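Local coordinates for protein transcriptional regulator AcuR (Rhodobacter sphaeroides 2.4.1, PDB 3BRU) that represses transcription of its own operon as a TetR-family DNA-binding protein, probably by binding two operator sequences in the promoter, at residues Tyr48-Ile56 and Phe67-Gly78. Sequence-based numbering, arbitrary orientation.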
loop_
_atom_site.group_PDB
_atom_site.type_symbol
_atom_site.label_atom_id
_atom_site.label_comp_id
_atom_site.label_asym_id
_atom_site.label_seq_id
_atom_site.Cartn_x
_atom_site.Cartn_y
_atom_site.Cartn_z
ATOM N N TYR A 48 12.131 4.373 4.355
ATOM C CA TYR A 48 13.051 4.375 5.482
ATOM C C TYR A 48 14.238 3.411 5.322
ATOM O O TYR A 48 15.388 3.844 5.481
ATOM C CB TYR A 48 12.260 4.088 6.743
ATOM C CG TYR A 48 13.036 4.085 8.021
ATOM C CD1 TYR A 48 13.055 5.216 8.828
ATOM C CD2 TYR A 48 13.739 2.939 8.448
ATOM C CE1 TYR A 48 13.740 5.213 10.042
ATOM C CE2 TYR A 48 14.424 2.931 9.676
ATOM C CZ TYR A 48 14.405 4.076 10.463
ATOM O OH TYR A 48 15.079 4.143 11.652
ATOM N N SER A 49 13.967 2.139 4.994
ATOM C CA SER A 49 15.028 1.117 4.803
ATOM C C SER A 49 16.088 1.455 3.738
ATOM O O SER A 49 17.196 0.957 3.805
ATOM C CB SER A 49 14.454 -0.270 4.452
ATOM O OG SER A 49 13.324 -0.621 5.230
ATOM N N SER A 50 15.718 2.288 2.759
ATOM C CA SER A 50 16.554 2.641 1.609
ATOM C C SER A 50 17.455 3.836 1.867
ATOM O O SER A 50 18.405 4.096 1.133
ATOM C CB SER A 50 15.641 3.017 0.447
ATOM O OG SER A 50 15.618 1.971 -0.490
ATOM N N VAL A 51 17.127 4.600 2.888
ATOM C CA VAL A 51 17.739 5.894 3.028
ATOM C C VAL A 51 18.555 5.965 4.310
ATOM O O VAL A 51 18.000 5.854 5.408
ATOM C CB VAL A 51 16.659 7.000 2.988
ATOM C CG1 VAL A 51 17.271 8.353 3.218
ATOM C CG2 VAL A 51 15.936 6.965 1.641
ATOM N N GLY A 52 19.869 6.159 4.171
ATOM C CA GLY A 52 20.740 6.308 5.326
ATOM C C GLY A 52 20.901 7.768 5.742
ATOM O O GLY A 52 20.552 8.690 4.989
ATOM N N VAL A 53 21.457 7.969 6.929
ATOM C CA VAL A 53 21.720 9.291 7.461
ATOM C C VAL A 53 22.673 10.107 6.588
ATOM O O VAL A 53 22.462 11.308 6.407
ATOM C CB VAL A 53 22.238 9.209 8.927
ATOM C CG1 VAL A 53 22.748 10.569 9.454
ATOM C CG2 VAL A 53 21.154 8.639 9.830
ATOM N N ASP A 54 23.719 9.484 6.053
ATOM C CA ASP A 54 24.645 10.229 5.214
ATOM C C ASP A 54 23.975 10.821 3.990
ATOM O O ASP A 54 24.286 11.937 3.608
ATOM C CB ASP A 54 25.816 9.372 4.752
ATOM C CG ASP A 54 26.778 9.035 5.867
ATOM O OD1 ASP A 54 26.743 9.689 6.947
ATOM O OD2 ASP A 54 27.596 8.094 5.651
ATOM N N GLU A 55 23.077 10.075 3.366
ATOM C CA GLU A 55 22.313 10.596 2.221
ATOM C C GLU A 55 21.461 11.824 2.614
ATOM O O GLU A 55 21.430 12.806 1.898
ATOM C CB GLU A 55 21.476 9.467 1.590
ATOM C CG GLU A 55 20.362 9.892 0.625
ATOM C CD GLU A 55 19.599 8.686 -0.021
ATOM O OE1 GLU A 55 20.113 7.524 -0.009
ATOM O OE2 GLU A 55 18.483 8.915 -0.579
ATOM N N ILE A 56 20.794 11.754 3.763
ATOM C CA ILE A 56 20.040 12.897 4.320
ATOM C C ILE A 56 20.947 14.115 4.533
ATOM O O ILE A 56 20.573 15.228 4.141
ATOM C CB ILE A 56 19.308 12.550 5.675
ATOM C CG1 ILE A 56 18.208 11.487 5.475
ATOM C CG2 ILE A 56 18.787 13.803 6.411
ATOM C CD1 ILE A 56 17.285 11.737 4.323
ATOM N N PHE A 67 22.831 17.125 12.959
ATOM C CA PHE A 67 21.897 16.036 13.023
ATOM C C PHE A 67 21.801 15.497 14.457
ATOM O O PHE A 67 20.699 15.318 14.979
ATOM C CB PHE A 67 22.283 14.928 12.031
ATOM C CG PHE A 67 21.321 13.793 12.021
ATOM C CD1 PHE A 67 20.228 13.805 11.168
ATOM C CD2 PHE A 67 21.469 12.731 12.915
ATOM C CE1 PHE A 67 19.316 12.755 11.167
ATOM C CE2 PHE A 67 20.537 11.656 12.935
ATOM C CZ PHE A 67 19.460 11.678 12.070
ATOM N N TYR A 68 22.940 15.250 15.103
ATOM C CA TYR A 68 22.902 14.631 16.455
ATOM C C TYR A 68 22.551 15.597 17.565
ATOM O O TYR A 68 22.184 15.183 18.649
ATOM C CB TYR A 68 24.134 13.753 16.763
ATOM C CG TYR A 68 24.104 12.504 15.906
ATOM C CD1 TYR A 68 23.100 11.535 16.078
ATOM C CD2 TYR A 68 25.019 12.333 14.862
ATOM C CE1 TYR A 68 23.039 10.414 15.258
ATOM C CE2 TYR A 68 24.974 11.213 14.036
ATOM C CZ TYR A 68 23.994 10.252 14.238
ATOM O OH TYR A 68 23.973 9.140 13.409
ATOM N N HIS A 69 22.605 16.886 17.262
ATOM C CA HIS A 69 22.092 17.899 18.155
ATOM C C HIS A 69 20.596 17.709 18.382
ATOM O O HIS A 69 20.107 17.846 19.505
ATOM C CB HIS A 69 22.344 19.284 17.559
ATOM C CG HIS A 69 21.891 20.410 18.441
ATOM N ND1 HIS A 69 22.530 20.733 19.622
ATOM C CD2 HIS A 69 20.867 21.291 18.316
ATOM C CE1 HIS A 69 21.927 21.771 20.180
ATOM N NE2 HIS A 69 20.913 22.126 19.410
ATOM N N TYR A 70 19.878 17.390 17.306
ATOM C CA TYR A 70 18.440 17.325 17.301
ATOM C C TYR A 70 17.908 15.912 17.470
ATOM O O TYR A 70 16.855 15.728 18.058
ATOM C CB TYR A 70 17.912 17.942 16.001
ATOM C CG TYR A 70 18.076 19.456 15.926
ATOM C CD1 TYR A 70 17.327 20.308 16.755
ATOM C CD2 TYR A 70 18.986 20.041 15.044
ATOM C CE1 TYR A 70 17.474 21.710 16.685
ATOM C CE2 TYR A 70 19.156 21.425 14.984
ATOM C CZ TYR A 70 18.388 22.254 15.797
ATOM O OH TYR A 70 18.536 23.608 15.728
ATOM N N PHE A 71 18.594 14.909 16.936
ATOM C CA PHE A 71 18.006 13.556 16.891
ATOM C C PHE A 71 18.998 12.585 17.457
ATOM O O PHE A 71 20.200 12.756 17.237
ATOM C CB PHE A 71 17.622 13.170 15.453
ATOM C CG PHE A 71 16.766 14.216 14.760
ATOM C CD1 PHE A 71 15.464 14.475 15.197
ATOM C CD2 PHE A 71 17.283 14.967 13.703
ATOM C CE1 PHE A 71 14.696 15.438 14.575
ATOM C CE2 PHE A 71 16.518 15.926 13.079
ATOM C CZ PHE A 71 15.223 16.159 13.503
ATOM N N ARG A 72 18.549 11.603 18.233
ATOM C CA ARG A 72 19.576 10.744 18.806
ATOM C C ARG A 72 20.069 9.695 17.845
ATOM O O ARG A 72 21.206 9.272 17.928
ATOM C CB ARG A 72 19.304 10.201 20.217
ATOM C CG ARG A 72 17.911 9.997 20.640
ATOM C CD ARG A 72 17.990 9.177 21.942
ATOM N NE ARG A 72 16.724 9.123 22.679
ATOM C CZ ARG A 72 15.614 8.512 22.251
ATOM N NH1 ARG A 72 15.575 7.901 21.061
ATOM N NH2 ARG A 72 14.528 8.524 23.015
ATOM N N ASN A 73 19.218 9.338 16.903
ATOM C CA ASN A 73 19.527 8.351 15.869
ATOM C C ASN A 73 18.492 8.439 14.743
ATOM O O ASN A 73 17.526 9.223 14.825
ATOM C CB ASN A 73 19.557 6.924 16.457
ATOM C CG ASN A 73 18.382 6.633 17.413
ATOM O OD1 ASN A 73 17.255 7.107 17.245
ATOM N ND2 ASN A 73 18.660 5.859 18.432
ATOM N N LYS A 74 18.698 7.612 13.714
ATOM C CA LYS A 74 17.768 7.489 12.583
ATOM C C LYS A 74 16.308 7.222 13.035
ATOM O O LYS A 74 15.375 7.790 12.488
ATOM C CB LYS A 74 18.283 6.409 11.624
ATOM C CG LYS A 74 17.739 6.479 10.223
ATOM C CD LYS A 74 17.664 5.062 9.598
ATOM C CE LYS A 74 17.421 5.093 8.106
ATOM N NZ LYS A 74 17.540 3.686 7.489
ATOM N N ALA A 75 16.121 6.384 14.049
ATOM C CA ALA A 75 14.776 6.081 14.548
ATOM C C ALA A 75 14.076 7.307 15.152
ATOM O O ALA A 75 12.894 7.495 14.940
ATOM C CB ALA A 75 14.808 4.907 15.545
ATOM N N ASP A 76 14.799 8.139 15.887
ATOM C CA ASP A 76 14.238 9.335 16.518
ATOM C C ASP A 76 13.899 10.383 15.443
ATOM O O ASP A 76 12.877 11.073 15.520
ATOM C CB ASP A 76 15.259 9.894 17.522
ATOM C CG ASP A 76 14.666 10.980 18.460
ATOM O OD1 ASP A 76 13.510 10.790 18.918
ATOM O OD2 ASP A 76 15.351 12.015 18.762
ATOM N N PHE A 77 14.784 10.494 14.452
ATOM C CA PHE A 77 14.545 11.225 13.206
ATOM C C PHE A 77 13.302 10.801 12.417
ATOM O O PHE A 77 12.446 11.646 12.095
ATOM C CB PHE A 77 15.782 11.133 12.313
ATOM C CG PHE A 77 15.714 11.987 11.079
ATOM C CD1 PHE A 77 15.414 13.329 11.151
ATOM C CD2 PHE A 77 15.970 11.442 9.831
ATOM C CE1 PHE A 77 15.396 14.113 10.026
ATOM C CE2 PHE A 77 15.927 12.216 8.704
ATOM C CZ PHE A 77 15.659 13.547 8.802
ATOM N N GLY A 78 13.218 9.519 12.070
ATOM C CA GLY A 78 11.995 8.954 11.504
ATOM C C GLY A 78 10.694 9.293 12.243
ATOM O O GLY A 78 9.704 9.630 11.599
#
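The Tyr48 ring carries the Lys74 chain across one face, with CE of Lys74 over the ring centre, while Gly78 CA sits at its edge. The Phe67 ring is covered on both faces: CG1 of Val53 stands over its centre, 4.1 Å from the centroid, and CD2 of Phe71 lies on the opposite face toward the rim; CD2 of Phe77 fills part of the edge. These residues belong to the TetR-type DNA-binding domain, whose predicted helix-turn-helix spans helices 53-60 and 64-70; here the first of them and the turn before it pack against the end of the second and the start of helix 74-97. Lys74 is the main bridge. With CG anti to the backbone N (chi1 -160°), its chain runs past CG2 of Val53 and across the face of the tyrosine ring, where Lys74 CD comes to 3.5 Å from Tyr48 CZ. Lys74 NZ makes a cation-pi contact, 4.2 Å from the Tyr48 ring centroid. Lys74 NZ also gives a hydrogen bond of 2.9 Å to Tyr48 O. Replacing Lys74 by an alanine is likely to leave that ring face without its aliphatic and cationic cover and Tyr48 O without its lysine donor. Ile56 and Phe77, both buried, cross one another, with CG2 of Ile56 3.9 Å from CZ of Phe77; Leu35 and His42 of helix 31-45 also touch Ile56. Phe144 meets the Tyr48 ring edge-to-face, tying this corner to the C-terminal domain. Helix 74-97 is N-capped by Asn73, whose OD1 accepts from Asp76 N at 3.0 Å. Tyr48 O has two donors on opposite faces of its carbonyl plane: Val51 N, closing a type I turn at 3.2 Å, and Lys74 NZ, raised 40° out of that plane.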